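Alkane monooxygenase (Geobacillus thermodenitrificans, PDB 3B9O) belongs to the luciferase-like monooxygenases of the TIM-barrel clan and binds flavin mononucleotide in a pocket of its barrel. Local coordinates at residues A[55-63]-A[78-89]; A[63-73]-A[310-321]. One frame throughout, in Å; residues are numbered along the deposited sequence.

Interaction 1: A[55-63]-A[78-89]; sequences FLADVVGIY and VQIPVNDPLMLI. With FMN (flavin mononucleotide), chain C.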
loop_
_atom_site.group_PDB
_atom_site.type_symbol
_atom_site.label_atom_id
_atom_site.label_comp_id
_atom_site.label_asym_id
_atom_site.label_seq_id
_atom_site.Cartn_x
_atom_site.Cartn_y
_atom_site.Cartn_z
ATOM N N PHE A 55 0.684 -3.461 -5.136
ATOM C CA PHE A 55 0.315 -2.501 -4.081
ATOM C C PHE A 55 0.203 -1.129 -4.740
ATOM O O PHE A 55 1.197 -0.579 -5.230
ATOM C CB PHE A 55 1.376 -2.513 -2.940
ATOM C CG PHE A 55 1.031 -1.649 -1.735
ATOM C CD1 PHE A 55 0.901 -2.223 -0.475
ATOM C CD2 PHE A 55 0.864 -0.274 -1.844
ATOM C CE1 PHE A 55 0.599 -1.428 0.671
ATOM C CE2 PHE A 55 0.531 0.534 -0.700
ATOM C CZ PHE A 55 0.420 -0.050 0.547
ATOM N N LEU A 56 -1.012 -0.608 -4.800
ATOM C CA LEU A 56 -1.258 0.671 -5.480
ATOM C C LEU A 56 -1.385 1.803 -4.457
ATOM O O LEU A 56 -2.289 1.795 -3.610
ATOM C CB LEU A 56 -2.516 0.585 -6.354
ATOM C CG LEU A 56 -2.344 -0.264 -7.604
ATOM C CD1 LEU A 56 -3.706 -0.904 -7.966
ATOM C CD2 LEU A 56 -1.770 0.596 -8.702
ATOM N N ALA A 57 -0.460 2.737 -4.535
ATOM C CA ALA A 57 -0.573 4.025 -3.828
ATOM C C ALA A 57 -1.677 4.870 -4.487
ATOM O O ALA A 57 -2.190 4.537 -5.584
ATOM C CB ALA A 57 0.770 4.769 -3.868
ATOM N N ASP A 58 -2.064 5.946 -3.815
ATOM C CA ASP A 58 -3.015 6.890 -4.376
ATOM C C ASP A 58 -2.965 8.212 -3.652
ATOM O O ASP A 58 -2.601 8.278 -2.464
ATOM C CB ASP A 58 -4.456 6.392 -4.248
ATOM C CG ASP A 58 -5.414 7.172 -5.136
ATOM O OD1 ASP A 58 -5.007 7.614 -6.263
ATOM O OD2 ASP A 58 -6.581 7.329 -4.708
ATOM N N VAL A 59 -3.363 9.258 -4.363
ATOM C CA VAL A 59 -3.618 10.567 -3.732
ATOM C C VAL A 59 -4.811 11.175 -4.469
ATOM O O VAL A 59 -4.996 10.942 -5.680
ATOM C CB VAL A 59 -2.387 11.579 -3.850
ATOM C CG1 VAL A 59 -1.141 11.082 -3.111
ATOM C CG2 VAL A 59 -2.087 11.966 -5.332
ATOM N N VAL A 60 -5.617 11.928 -3.739
ATOM C CA VAL A 60 -6.675 12.744 -4.325
ATOM C C VAL A 60 -6.344 14.243 -4.161
ATOM O O VAL A 60 -7.131 15.107 -4.560
ATOM C CB VAL A 60 -8.094 12.424 -3.747
ATOM C CG1 VAL A 60 -8.669 11.125 -4.366
ATOM C CG2 VAL A 60 -8.093 12.343 -2.217
ATOM N N GLY A 61 -5.186 14.513 -3.553
ATOM C CA GLY A 61 -4.643 15.860 -3.413
ATOM C C GLY A 61 -3.552 16.076 -4.436
ATOM O O GLY A 61 -3.153 15.152 -5.171
ATOM N N ILE A 62 -3.054 17.306 -4.465
ATOM C CA ILE A 62 -2.096 17.761 -5.453
ATOM C C ILE A 62 -0.915 18.291 -4.680
ATOM O O ILE A 62 -1.079 18.871 -3.607
ATOM C CB ILE A 62 -2.719 18.851 -6.400
ATOM C CG1 ILE A 62 -3.887 18.233 -7.205
ATOM C CG2 ILE A 62 -1.646 19.477 -7.325
ATOM C CD1 ILE A 62 -4.852 19.248 -7.950
ATOM N N TYR A 63 0.258 18.034 -5.226
ATOM C CA TYR A 63 1.533 18.440 -4.679
ATOM C C TYR A 63 1.806 19.910 -5.034
ATOM O O TYR A 63 2.484 20.194 -6.003
ATOM C CB TYR A 63 2.620 17.531 -5.238
ATOM C CG TYR A 63 2.587 16.174 -4.581
ATOM C CD1 TYR A 63 3.448 15.871 -3.520
ATOM C CD2 TYR A 63 1.678 15.200 -4.994
ATOM C CE1 TYR A 63 3.410 14.630 -2.892
ATOM C CE2 TYR A 63 1.632 13.952 -4.372
ATOM C CZ TYR A 63 2.483 13.685 -3.318
ATOM O OH TYR A 63 2.459 12.466 -2.720
ATOM N N VAL A 78 4.500 14.812 -11.225
ATOM C CA VAL A 78 4.607 14.342 -9.833
ATOM C C VAL A 78 3.211 13.989 -9.284
ATOM O O VAL A 78 2.558 14.798 -8.632
ATOM C CB VAL A 78 5.384 15.395 -8.934
ATOM C CG1 VAL A 78 5.340 14.997 -7.428
ATOM C CG2 VAL A 78 6.829 15.544 -9.420
ATOM N N GLN A 79 2.734 12.779 -9.622
ATOM C CA GLN A 79 1.450 12.263 -9.120
ATOM C C GLN A 79 0.233 13.048 -9.622
ATOM O O GLN A 79 -0.842 12.942 -9.072
ATOM C CB GLN A 79 1.473 12.107 -7.593
ATOM C CG GLN A 79 2.365 10.903 -7.213
ATOM C CD GLN A 79 2.514 10.621 -5.724
ATOM O OE1 GLN A 79 1.575 10.769 -4.940
ATOM N NE2 GLN A 79 3.707 10.177 -5.335
ATOM N N ILE A 80 0.455 13.839 -10.679
ATOM C CA ILE A 80 -0.596 14.510 -11.464
ATOM C C ILE A 80 -0.095 14.461 -12.933
ATOM O O ILE A 80 1.068 14.714 -13.204
ATOM C CB ILE A 80 -0.927 15.953 -10.922
ATOM C CG1 ILE A 80 -2.230 16.498 -11.579
ATOM C CG2 ILE A 80 0.319 16.903 -11.054
ATOM C CD1 ILE A 80 -2.802 17.787 -11.000
ATOM N N PRO A 81 -0.917 13.965 -13.855
ATOM C CA PRO A 81 -2.264 13.413 -13.668
ATOM C C PRO A 81 -2.229 12.106 -12.822
ATOM O O PRO A 81 -1.171 11.438 -12.736
ATOM C CB PRO A 81 -2.698 13.112 -15.094
ATOM C CG PRO A 81 -1.370 12.778 -15.803
ATOM C CD PRO A 81 -0.460 13.828 -15.252
ATOM N N VAL A 82 -3.364 11.788 -12.193
ATOM C CA VAL A 82 -3.544 10.544 -11.432
ATOM C C VAL A 82 -4.938 9.987 -11.720
ATOM O O VAL A 82 -5.917 10.720 -11.611
ATOM C CB VAL A 82 -3.754 10.719 -9.917
ATOM C CG1 VAL A 82 -3.273 9.532 -9.055
ATOM C CG2 VAL A 82 -3.750 12.155 -9.386
ATOM N N ASN A 83 -5.018 8.703 -12.032
ATOM C CA ASN A 83 -6.296 8.033 -12.236
ATOM C C ASN A 83 -6.652 7.182 -11.033
ATOM O O ASN A 83 -5.800 6.895 -10.192
ATOM C CB ASN A 83 -6.251 7.161 -13.524
ATOM C CG ASN A 83 -6.348 8.003 -14.833
ATOM O OD1 ASN A 83 -6.307 7.463 -15.963
ATOM N ND2 ASN A 83 -6.510 9.306 -14.679
ATOM N N ASP A 84 -7.903 6.727 -10.978
ATOM C CA ASP A 84 -8.390 5.977 -9.816
ATOM C C ASP A 84 -7.856 4.544 -9.857
ATOM O O ASP A 84 -8.012 3.846 -10.884
ATOM C CB ASP A 84 -9.927 5.971 -9.804
ATOM C CG ASP A 84 -10.485 5.075 -8.719
ATOM O OD1 ASP A 84 -11.109 4.079 -9.050
ATOM O OD2 ASP A 84 -10.276 5.345 -7.532
ATOM N N PRO A 85 -7.257 4.078 -8.737
ATOM C CA PRO A 85 -6.691 2.714 -8.709
ATOM C C PRO A 85 -7.740 1.594 -8.683
ATOM O O PRO A 85 -7.464 0.531 -9.236
ATOM C CB PRO A 85 -5.846 2.694 -7.417
ATOM C CG PRO A 85 -6.433 3.745 -6.542
ATOM C CD PRO A 85 -7.055 4.794 -7.448
ATOM N N LEU A 86 -8.897 1.797 -8.029
ATOM C CA LEU A 86 -9.932 0.748 -7.958
ATOM C C LEU A 86 -10.446 0.331 -9.363
ATOM O O LEU A 86 -10.765 -0.842 -9.612
ATOM C CB LEU A 86 -11.070 1.134 -6.972
ATOM C CG LEU A 86 -10.793 0.832 -5.479
ATOM C CD1 LEU A 86 -9.770 1.804 -4.906
ATOM C CD2 LEU A 86 -12.107 0.871 -4.643
ATOM N N MET A 87 -10.490 1.277 -10.309
ATOM C CA MET A 87 -10.935 0.970 -11.694
ATOM C C MET A 87 -10.100 -0.130 -12.429
ATOM O O MET A 87 -10.582 -0.796 -13.321
ATOM C CB MET A 87 -11.030 2.277 -12.525
ATOM C CG MET A 87 -12.065 3.316 -12.004
ATOM S SD MET A 87 -13.722 2.569 -11.913
ATOM C CE MET A 87 -14.120 2.757 -10.222
ATOM N N LEU A 88 -8.852 -0.295 -12.011
ATOM C CA LEU A 88 -7.869 -1.205 -12.616
ATOM C C LEU A 88 -8.119 -2.641 -12.249
ATOM O O LEU A 88 -7.684 -3.543 -12.952
ATOM C CB LEU A 88 -6.447 -0.827 -12.124
ATOM C CG LEU A 88 -5.908 0.562 -12.524
ATOM C CD1 LEU A 88 -4.604 0.824 -11.756
ATOM C CD2 LEU A 88 -5.790 0.708 -14.066
ATOM N N ILE A 89 -8.759 -2.855 -11.108
ATOM C CA ILE A 89 -8.651 -4.135 -10.445
ATOM C C ILE A 89 -9.298 -5.263 -11.207
ATOM O O ILE A 89 -8.675 -6.345 -11.341
ATOM C CB ILE A 89 -9.138 -4.088 -8.953
ATOM C CG1 ILE A 89 -8.363 -2.988 -8.158
ATOM C CG2 ILE A 89 -8.955 -5.454 -8.288
ATOM C CD1 ILE A 89 -6.790 -3.142 -8.219
HETATM N N1 FMN C . -0.289 8.658 1.841
HETATM C C2 FMN C . -1.150 8.707 0.799
HETATM O O2 FMN C . -2.034 9.614 0.798
HETATM N N3 FMN C . -1.024 7.774 -0.201
HETATM C C4 FMN C . -0.058 6.801 -0.158
HETATM O O4 FMN C . 0.031 5.957 -1.074
HETATM C C4A FMN C . 0.831 6.742 0.927
HETATM N N5 FMN C . 1.812 5.796 1.037
HETATM C C5A FMN C . 2.659 5.805 2.115
HETATM C C6 FMN C . 3.688 4.854 2.257
HETATM C C7 FMN C . 4.540 4.873 3.379
HETATM C C7M FMN C . 5.653 3.860 3.545
HETATM C C8 FMN C . 4.363 5.833 4.364
HETATM C C8M FMN C . 5.272 5.867 5.571
HETATM C C9 FMN C . 3.347 6.788 4.235
HETATM C C9A FMN C . 2.494 6.786 3.117
HETATM N N10 FMN C . 1.510 7.714 2.997
HETATM C C10 FMN C . 0.690 7.712 1.926
HETATM C "C1'" FMN C . 1.298 8.756 4.024
HETATM C "C2'" FMN C . 0.174 8.320 4.980
HETATM O "O2'" FMN C . -0.384 7.069 4.576
HETATM C "C3'" FMN C . -0.983 9.319 5.145
HETATM O "O3'" FMN C . -1.476 9.830 3.888
HETATM C "C4'" FMN C . -0.694 10.413 6.197
HETATM O "O4'" FMN C . -0.920 11.727 5.678
HETATM C "C5'" FMN C . 0.716 10.374 6.795
HETATM O "O5'" FMN C . 0.600 9.546 7.945
HETATM P P FMN C . 1.500 9.735 9.263
HETATM O O1P FMN C . 1.588 11.240 9.456
HETATM O O2P FMN C . 0.714 8.989 10.300
HETATM O O3P FMN C . 2.866 9.165 8.929
HETATM O O HOH W 1 -3.745 6.470 -8.300
HETATM O O HOH W 2 -2.122 15.072 -7.650
HETATM O O HOH W 3 0.342 16.529 -7.732
#
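Tyr63 reaches across to Val78 and Gln79 in the loops that follow strand 53-57 of a TIM barrel of the luciferase-like monooxygenase family. Its CB points toward 78-89 without a close partner there. CG, anti to the carbonyl carbon (chi1 -75°), carries the ring to Val78 CG1, which lies over one face, off toward the rim. Farther out, CD2 lies 3.8 Å from Val78 O, and CE2 passes Gln79 CB and CD. At the tip, OH donates to Gln79 OE1 over 2.9 Å. The donor stands 48° out of the amide plane, so the bond does not follow a lone pair. Gln79 NE2 is held in turn by His17 O. Waters fill in between the backbones: one takes the N-H of Tyr63 and donates to Val78 O, another joins Gly61 O and Gln79 O.

Leu56, on the strand, makes apolar contacts. Its CB packs on Pro85 CB. The Leu56 and Ile89 side chains pass in opposite directions, with their CD1 atoms 3.8 Å apart. The Pro85 ring lies across the carboxylate of Asp58. A third water links Asp58 OD1 to Asn83 O. Asp58 O accepts from N3 of flavin mononucleotide at 2.8 Å, with an N-H...O angle of 165°.

Interaction 2: A[63-73]-A[310-321]; sequences YDVYRQSRDTA and AHYGGGTGYDLS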
loop_
_atom_site.group_PDB
_atom_site.type_symbol
_atom_site.label_atom_id
_atom_site.label_comp_id
_atom_site.label_asym_id
_atom_site.label_seq_id
_atom_site.Cartn_x
_atom_site.Cartn_y
_atom_site.Cartn_z
ATOM N N TYR A 63 0.258 18.034 -5.226
ATOM C CA TYR A 63 1.533 18.440 -4.679
ATOM C C TYR A 63 1.806 19.910 -5.034
ATOM O O TYR A 63 2.484 20.194 -6.003
ATOM C CB TYR A 63 2.620 17.531 -5.238
ATOM C CG TYR A 63 2.587 16.174 -4.581
ATOM C CD1 TYR A 63 3.448 15.871 -3.520
ATOM C CD2 TYR A 63 1.678 15.200 -4.994
ATOM C CE1 TYR A 63 3.410 14.630 -2.892
ATOM C CE2 TYR A 63 1.632 13.952 -4.372
ATOM C CZ TYR A 63 2.483 13.685 -3.318
ATOM O OH TYR A 63 2.459 12.466 -2.720
ATOM N N ASP A 64 1.250 20.804 -4.233
ATOM C CA ASP A 64 1.272 22.248 -4.544
ATOM C C ASP A 64 1.931 23.007 -3.401
ATOM O O ASP A 64 1.618 24.168 -3.173
ATOM C CB ASP A 64 -0.154 22.776 -4.806
ATOM C CG ASP A 64 -1.082 22.581 -3.623
ATOM O OD1 ASP A 64 -0.606 22.159 -2.542
ATOM O OD2 ASP A 64 -2.304 22.826 -3.770
ATOM N N VAL A 65 2.815 22.341 -2.672
ATOM C CA VAL A 65 3.433 22.973 -1.500
ATOM C C VAL A 65 4.723 23.654 -1.937
ATOM O O VAL A 65 4.928 24.848 -1.672
ATOM C CB VAL A 65 3.649 21.984 -0.317
ATOM C CG1 VAL A 65 4.569 22.602 0.748
ATOM C CG2 VAL A 65 2.297 21.576 0.300
ATOM N N TYR A 66 5.581 22.898 -2.626
ATOM C CA TYR A 66 6.835 23.440 -3.107
ATOM C C TYR A 66 6.589 24.584 -4.121
ATOM O O TYR A 66 5.814 24.443 -5.081
ATOM C CB TYR A 66 7.705 22.323 -3.672
ATOM C CG TYR A 66 8.987 22.776 -4.345
ATOM C CD1 TYR A 66 10.038 23.328 -3.607
ATOM C CD2 TYR A 66 9.146 22.649 -5.720
ATOM C CE1 TYR A 66 11.215 23.732 -4.234
ATOM C CE2 TYR A 66 10.302 23.045 -6.354
ATOM C CZ TYR A 66 11.335 23.598 -5.605
ATOM O OH TYR A 66 12.500 23.970 -6.240
ATOM N N ARG A 67 7.240 25.726 -3.855
ATOM C CA ARG A 67 7.027 27.006 -4.551
ATOM C C ARG A 67 5.581 27.487 -4.570
ATOM O O ARG A 67 5.180 28.240 -5.466
ATOM C CB ARG A 67 7.645 26.984 -5.955
ATOM C CG ARG A 67 9.111 26.509 -5.937
ATOM C CD ARG A 67 9.721 26.394 -7.294
ATOM N NE ARG A 67 9.654 27.665 -7.998
ATOM C CZ ARG A 67 10.703 28.441 -8.286
ATOM N NH1 ARG A 67 11.951 28.082 -7.945
ATOM N NH2 ARG A 67 10.493 29.580 -8.933
ATOM N N GLN A 68 4.797 27.034 -3.596
ATOM C CA GLN A 68 3.421 27.491 -3.399
ATOM C C GLN A 68 2.458 27.243 -4.584
ATOM O O GLN A 68 1.391 27.852 -4.694
ATOM C CB GLN A 68 3.451 28.979 -2.965
ATOM C CG GLN A 68 4.194 29.182 -1.626
ATOM C CD GLN A 68 3.648 28.256 -0.542
ATOM O OE1 GLN A 68 4.393 27.461 0.057
ATOM N NE2 GLN A 68 2.340 28.326 -0.306
ATOM N N SER A 69 2.835 26.328 -5.457
ATOM C CA SER A 69 2.101 26.099 -6.677
ATOM C C SER A 69 2.208 24.628 -7.054
ATOM O O SER A 69 3.221 23.984 -6.794
ATOM C CB SER A 69 2.713 26.959 -7.786
ATOM O OG SER A 69 2.131 26.677 -9.023
ATOM N N ARG A 70 1.159 24.128 -7.707
ATOM C CA ARG A 70 1.174 22.809 -8.323
ATOM C C ARG A 70 2.057 22.766 -9.559
ATOM O O ARG A 70 2.293 21.696 -10.082
ATOM C CB ARG A 70 -0.248 22.425 -8.733
ATOM C CG ARG A 70 -0.808 23.335 -9.840
ATOM C CD ARG A 70 -2.219 22.943 -10.273
ATOM N NE ARG A 70 -2.662 23.816 -11.375
ATOM C CZ ARG A 70 -3.317 24.958 -11.180
ATOM N NH1 ARG A 70 -3.660 25.309 -9.938
ATOM N NH2 ARG A 70 -3.654 25.714 -12.224
ATOM N N ASP A 71 2.525 23.912 -10.049
ATOM C CA ASP A 71 3.185 23.936 -11.372
ATOM C C ASP A 71 4.378 23.000 -11.546
ATOM O O ASP A 71 4.548 22.420 -12.613
ATOM C CB ASP A 71 3.546 25.368 -11.856
ATOM C CG ASP A 71 2.294 26.242 -12.133
ATOM O OD1 ASP A 71 1.137 25.760 -12.097
ATOM O OD2 ASP A 71 2.472 27.451 -12.371
ATOM N N THR A 72 5.224 22.871 -10.530
ATOM C CA THR A 72 6.328 21.899 -10.602
ATOM C C THR A 72 5.810 20.456 -10.706
ATOM O O THR A 72 6.271 19.683 -11.551
ATOM C CB THR A 72 7.289 22.014 -9.402
ATOM O OG1 THR A 72 7.843 23.338 -9.375
ATOM C CG2 THR A 72 8.421 21.023 -9.526
ATOM N N ALA A 73 4.847 20.104 -9.846
ATOM C CA ALA A 73 4.224 18.776 -9.905
ATOM C C ALA A 73 3.643 18.515 -11.293
ATOM O O ALA A 73 3.831 17.434 -11.859
ATOM C CB ALA A 73 3.155 18.657 -8.840
ATOM N N ALA A 310 9.150 18.818 -5.197
ATOM C CA ALA A 310 7.685 18.900 -5.200
ATOM C C ALA A 310 7.081 17.797 -4.324
ATOM O O ALA A 310 6.178 18.063 -3.512
ATOM C CB ALA A 310 7.121 18.840 -6.654
ATOM N N HIS A 311 7.623 16.585 -4.455
ATOM C CA HIS A 311 7.121 15.423 -3.701
ATOM C C HIS A 311 7.333 15.613 -2.211
ATOM O O HIS A 311 6.437 15.392 -1.409
ATOM C CB HIS A 311 7.836 14.149 -4.160
ATOM C CG HIS A 311 7.182 12.891 -3.693
ATOM N ND1 HIS A 311 7.362 11.679 -4.322
ATOM C CD2 HIS A 311 6.322 12.657 -2.672
ATOM C CE1 HIS A 311 6.659 10.751 -3.698
ATOM N NE2 HIS A 311 6.003 11.322 -2.707
ATOM N N TYR A 312 8.544 16.030 -1.867
ATOM C CA TYR A 312 8.936 16.336 -0.497
ATOM C C TYR A 312 8.013 17.377 0.113
ATOM O O TYR A 312 7.595 17.224 1.248
ATOM C CB TYR A 312 10.393 16.800 -0.470
ATOM C CG TYR A 312 10.942 17.118 0.909
ATOM C CD1 TYR A 312 11.600 16.146 1.665
ATOM C CD2 TYR A 312 10.799 18.408 1.459
ATOM C CE1 TYR A 312 12.123 16.451 2.943
ATOM C CE2 TYR A 312 11.290 18.720 2.715
ATOM C CZ TYR A 312 11.952 17.750 3.450
ATOM O OH TYR A 312 12.440 18.103 4.692
ATOM N N GLY A 313 7.714 18.442 -0.632
ATOM C CA GLY A 313 6.807 19.479 -0.166
ATOM C C GLY A 313 5.430 18.958 0.231
ATOM O O GLY A 313 4.984 19.193 1.349
ATOM N N GLY A 314 4.749 18.274 -0.691
ATOM C CA GLY A 314 3.467 17.654 -0.382
ATOM C C GLY A 314 3.563 16.674 0.773
ATOM O O GLY A 314 2.730 16.692 1.671
ATOM N N GLY A 315 4.572 15.812 0.755
ATOM C CA GLY A 315 4.739 14.772 1.800
ATOM C C GLY A 315 5.054 15.282 3.204
ATOM O O GLY A 315 4.560 14.723 4.184
ATOM N N THR A 316 5.868 16.347 3.295
ATOM C CA THR A 316 6.313 16.929 4.579
ATOM C C THR A 316 5.578 18.210 4.977
ATOM O O THR A 316 5.417 18.522 6.171
ATOM C CB THR A 316 7.847 17.193 4.578
ATOM O OG1 THR A 316 8.161 18.274 3.685
ATOM C CG2 THR A 316 8.614 15.919 4.164
ATOM N N GLY A 317 5.089 18.946 3.982
ATOM C CA GLY A 317 4.473 20.239 4.270
ATOM C C GLY A 317 5.464 21.394 4.215
ATOM O O GLY A 317 5.051 22.551 4.292
ATOM N N TYR A 318 6.752 21.062 4.057
ATOM C CA TYR A 318 7.853 22.032 3.942
ATOM C C TYR A 318 8.131 22.418 2.491
ATOM O O TYR A 318 8.512 21.565 1.653
ATOM C CB TYR A 318 9.157 21.512 4.582
ATOM C CG TYR A 318 9.074 21.440 6.096
ATOM C CD1 TYR A 318 8.755 20.242 6.740
ATOM C CD2 TYR A 318 9.293 22.592 6.887
ATOM C CE1 TYR A 318 8.649 20.183 8.147
ATOM C CE2 TYR A 318 9.192 22.546 8.283
ATOM C CZ TYR A 318 8.872 21.340 8.904
ATOM O OH TYR A 318 8.769 21.292 10.275
ATOM N N ASP A 319 7.949 23.713 2.217
ATOM C CA ASP A 319 8.329 24.299 0.947
ATOM C C ASP A 319 9.776 24.809 1.009
ATOM O O ASP A 319 10.014 25.920 1.502
ATOM C CB ASP A 319 7.374 25.457 0.587
ATOM C CG ASP A 319 7.806 26.198 -0.662
ATOM O OD1 ASP A 319 8.796 25.797 -1.292
ATOM O OD2 ASP A 319 7.159 27.189 -1.032
ATOM N N LEU A 320 10.725 24.031 0.481
ATOM C CA LEU A 320 12.158 24.359 0.627
ATOM C C LEU A 320 12.653 25.573 -0.178
ATOM O O LEU A 320 13.823 25.984 -0.032
ATOM C CB LEU A 320 13.047 23.153 0.280
ATOM C CG LEU A 320 12.854 21.878 1.102
ATOM C CD1 LEU A 320 13.879 20.821 0.707
ATOM C CD2 LEU A 320 12.914 22.180 2.610
ATOM N N SER A 321 11.787 26.122 -1.037
ATOM C CA SER A 321 12.170 27.248 -1.901
ATOM C C SER A 321 12.202 28.469 -1.015
ATOM O O SER A 321 12.912 29.438 -1.308
ATOM C CB SER A 321 11.167 27.443 -3.041
ATOM O OG SER A 321 9.969 27.991 -2.545
HETATM O O HOH W 4 4.740 20.452 -3.599
#
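Asp319 accepts from Arg67 N through OD1, at 3.0 Å and an angle of 162°. This joins the loop before helix 71-75 to the turn that follows helix 305-316 in this TIM-barrel fold. The N-H comes from above the carboxylate plane. With CG anti to the backbone N (chi1 174°), the carboxylate reaches across to the 63-73 loop.

Tyr66 lies beside this site, its CB 3.7 Å from Ala310 CA. Val65 and Tyr63 press on glycines. Val65 CG1 meets Gly313 O in the helix and the O of Gly317, the first residue after it. Tyr63 CD1 comes to 3.6 Å from Gly314 CA; Gly314, having no side chain, lets the ring come this close. The Tyr63 and His311 side chains run side by side in the same direction, their ring planes 79° apart, with Tyr63 CE1 3.5 Å from His311 CD2.

Farther out, Arg67 CG covers the centre of one Tyr66 ring face, and Tyr66 OH is hydrogen-bonded to Glu306. A water accepts from Tyr66 N and donates to Ala310 O. Ser321 N closes an Asx turn on Asp319 OD1. Three donors thus grip one oxygen of the buried Asp319, the third being Ser321 OG, which donates to OD1 at 2.8 Å on the syn side.

The centres of interactions 1 and 2 lie about 17 Å apart, and Tyr63 belongs to both. Along the chain the order is 55-63, 63-73, 78-89, 310-321. The first three follow one another out of strand 53-57, through helix 71-75 and on to helix 89-94. The fourth, at the end of helix 305-316, comes from far along the sequence. Interaction 1 is buried and includes Ala57 and Asp58 of the flavin pocket. Interaction 2 lies farther from the chain centre and is partly exposed. They touch directly: a probable hydrogen bond joins Val78 N and Ala73 O, and Ile62 CG2 packs on Arg70 CB. The connection from strand 53-57 to helix 89-94 thus runs past the flavin pocket and packs against helix 305-316.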